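Local coordinates for protein aldehyde dehydrogenase (Burkholderia vietnamiensis, PDB 5KF0) that probably oxidises aldehydes to carboxylic acids with a nicotinamide cofactor and binds NADPH, at residues A[301-306]-A[395-400]. Numbering follows the deposited sequence.
Sequences VHASLY and LEKFDR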
loop_
_atom_site.group_PDB
_atom_site.type_symbol
_atom_site.label_atom_id
_atom_site.label_comp_id
_atom_site.label_asym_id
_atom_site.label_seq_id
_atom_site.Cartn_x
_atom_site.Cartn_y
_atom_site.Cartn_z
ATOM N N VAL A 301 1.201 -23.944 31.085
ATOM C CA VAL A 301 2.409 -24.709 30.789
ATOM C C VAL A 301 2.049 -26.153 30.459
ATOM O O VAL A 301 1.281 -26.794 31.193
ATOM C CB VAL A 301 3.392 -24.652 31.966
ATOM C CG1 VAL A 301 4.632 -25.430 31.655
ATOM C CG2 VAL A 301 3.717 -23.189 32.303
ATOM N N HIS A 302 2.629 -26.676 29.376
ATOM C CA HIS A 302 2.351 -28.058 29.000
ATOM C C HIS A 302 2.760 -29.006 30.121
ATOM O O HIS A 302 3.818 -28.853 30.735
ATOM C CB HIS A 302 3.080 -28.447 27.713
ATOM C CG HIS A 302 2.607 -29.753 27.146
ATOM N ND1 HIS A 302 3.222 -30.955 27.418
ATOM C CD2 HIS A 302 1.553 -30.040 26.348
ATOM C CE1 HIS A 302 2.574 -31.928 26.801
ATOM N NE2 HIS A 302 1.558 -31.398 26.141
ATOM N N ALA A 303 1.917 -30.010 30.368
ATOM C CA ALA A 303 2.120 -30.873 31.526
ATOM C C ALA A 303 3.472 -31.578 31.499
ATOM O O ALA A 303 4.033 -31.874 32.560
ATOM C CB ALA A 303 0.985 -31.886 31.608
ATOM N N SER A 304 4.026 -31.834 30.309
ATOM C CA SER A 304 5.295 -32.555 30.219
ATOM C C SER A 304 6.453 -31.773 30.832
ATOM O O SER A 304 7.429 -32.378 31.295
ATOM C CB SER A 304 5.608 -32.897 28.762
ATOM O OG SER A 304 5.824 -31.715 28.003
ATOM N N LEU A 305 6.373 -30.445 30.851
ATOM C CA LEU A 305 7.402 -29.528 31.330
ATOM C C LEU A 305 7.019 -28.817 32.619
ATOM O O LEU A 305 7.817 -28.021 33.130
ATOM C CB LEU A 305 7.685 -28.461 30.264
ATOM C CG LEU A 305 8.037 -28.933 28.860
ATOM C CD1 LEU A 305 8.309 -27.728 27.946
ATOM C CD2 LEU A 305 9.237 -29.844 28.942
ATOM N N TYR A 306 5.799 -29.029 33.119
ATOM C CA TYR A 306 5.256 -28.209 34.197
ATOM C C TYR A 306 6.147 -28.219 35.438
ATOM O O TYR A 306 6.460 -27.158 35.993
ATOM C CB TYR A 306 3.845 -28.685 34.538
ATOM C CG TYR A 306 3.130 -27.832 35.564
ATOM C CD1 TYR A 306 2.298 -26.786 35.172
ATOM C CD2 TYR A 306 3.278 -28.080 36.927
ATOM C CE1 TYR A 306 1.637 -26.013 36.102
ATOM C CE2 TYR A 306 2.628 -27.305 37.861
ATOM C CZ TYR A 306 1.809 -26.274 37.445
ATOM O OH TYR A 306 1.157 -25.505 38.382
ATOM N N LEU A 395 -0.011 -19.886 37.814
ATOM C CA LEU A 395 0.579 -20.959 37.025
ATOM C C LEU A 395 -0.443 -22.081 36.905
ATOM O O LEU A 395 -1.019 -22.508 37.912
ATOM C CB LEU A 395 1.864 -21.467 37.689
ATOM C CG LEU A 395 2.554 -22.663 37.041
ATOM C CD1 LEU A 395 3.092 -22.271 35.689
ATOM C CD2 LEU A 395 3.673 -23.183 37.941
ATOM N N GLU A 396 -0.696 -22.535 35.679
ATOM C CA GLU A 396 -1.643 -23.623 35.470
ATOM C C GLU A 396 -1.126 -24.533 34.358
ATOM O O GLU A 396 -0.189 -24.191 33.625
ATOM C CB GLU A 396 -3.061 -23.089 35.177
ATOM C CG GLU A 396 -3.152 -22.037 34.062
ATOM C CD GLU A 396 -4.571 -21.489 33.852
ATOM O OE1 GLU A 396 -5.547 -22.092 34.361
ATOM O OE2 GLU A 396 -4.713 -20.444 33.175
ATOM N N LYS A 397 -1.747 -25.707 34.247
ATOM C CA LYS A 397 -1.248 -26.829 33.459
ATOM C C LYS A 397 -2.235 -27.163 32.344
ATOM O O LYS A 397 -3.449 -27.070 32.539
ATOM C CB LYS A 397 -1.039 -28.050 34.381
ATOM C CG LYS A 397 -0.421 -29.283 33.736
ATOM C CD LYS A 397 -0.402 -30.470 34.725
ATOM C CE LYS A 397 0.524 -30.207 35.893
ATOM N NZ LYS A 397 0.702 -31.426 36.743
ATOM N N PHE A 398 -1.727 -27.565 31.175
ATOM C CA PHE A 398 -2.606 -28.077 30.122
ATOM C C PHE A 398 -1.957 -29.265 29.423
ATOM O O PHE A 398 -0.740 -29.459 29.486
ATOM C CB PHE A 398 -2.962 -27.000 29.080
ATOM C CG PHE A 398 -1.819 -26.616 28.175
ATOM C CD1 PHE A 398 -1.654 -27.226 26.932
ATOM C CD2 PHE A 398 -0.916 -25.629 28.560
ATOM C CE1 PHE A 398 -0.595 -26.860 26.093
ATOM C CE2 PHE A 398 0.135 -25.251 27.724
ATOM C CZ PHE A 398 0.300 -25.873 26.499
ATOM N N ASP A 399 -2.802 -30.066 28.759
ATOM C CA ASP A 399 -2.404 -31.216 27.946
ATOM C C ASP A 399 -2.517 -30.950 26.454
ATOM O O ASP A 399 -1.622 -31.316 25.685
ATOM C CB ASP A 399 -3.275 -32.447 28.252
ATOM C CG ASP A 399 -3.146 -32.928 29.661
ATOM O OD1 ASP A 399 -2.055 -32.787 30.249
ATOM O OD2 ASP A 399 -4.143 -33.470 30.175
ATOM N N ARG A 400 -3.628 -30.361 26.023
ATOM C CA ARG A 400 -3.943 -30.166 24.614
ATOM C C ARG A 400 -3.795 -28.695 24.271
ATOM O O ARG A 400 -4.355 -27.844 24.964
ATOM C CB ARG A 400 -5.374 -30.607 24.295
ATOM C CG ARG A 400 -5.659 -32.084 24.434
ATOM C CD ARG A 400 -7.087 -32.395 23.967
ATOM N NE ARG A 400 -8.094 -31.819 24.856
ATOM C CZ ARG A 400 -8.761 -30.692 24.620
ATOM N NH1 ARG A 400 -8.540 -29.997 23.508
ATOM N NH2 ARG A 400 -9.657 -30.256 25.500
#
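Lys397 lies across one face of the Tyr306 ring where two parallel strands, 298-302 and 392-398, end side by side in a mixed sheet of the aldehyde dehydrogenase fold. A bend at chi3 (-66°) carries Lys397 CE over the ring, 3.5 Å from Tyr306 CG; Lys397 NZ sits 4.7 Å from the Tyr306 ring centroid, an off-centre cation-pi contact. Leu395 CG and CD2 pack against the phenol end of Tyr306, whose OH is hydrogen-bonded to Glu375, while Leu395 CD1 meets Val301 CG2 at 3.6 Å. Parallel pairing is evident from Val301 N donating to Glu396 O (2.9 Å) and Val301 O accepting from Phe398 N (3.1 Å). Beyond the strand, Ala303 N still reaches Phe398 O at 2.9 Å. Phe398 CG sits between the backbone N and the carbonyl carbon (chi1 71°), which lays the phenyl against the His302 backbone, with His302 CA 4.0 Å from the Phe398 ring centroid in a CH-pi contact. The imidazole turns its edge toward the same phenyl, planes at 85°, in an offset edge-to-face pair. Ser304 N and OG both hydrogen-bond to His302 ND1, probably limiting ring rotation, although Ser304 N approaches well out of plane; His302 NE2 gives a weak, bent bond to Asp399 O at 3.2 Å.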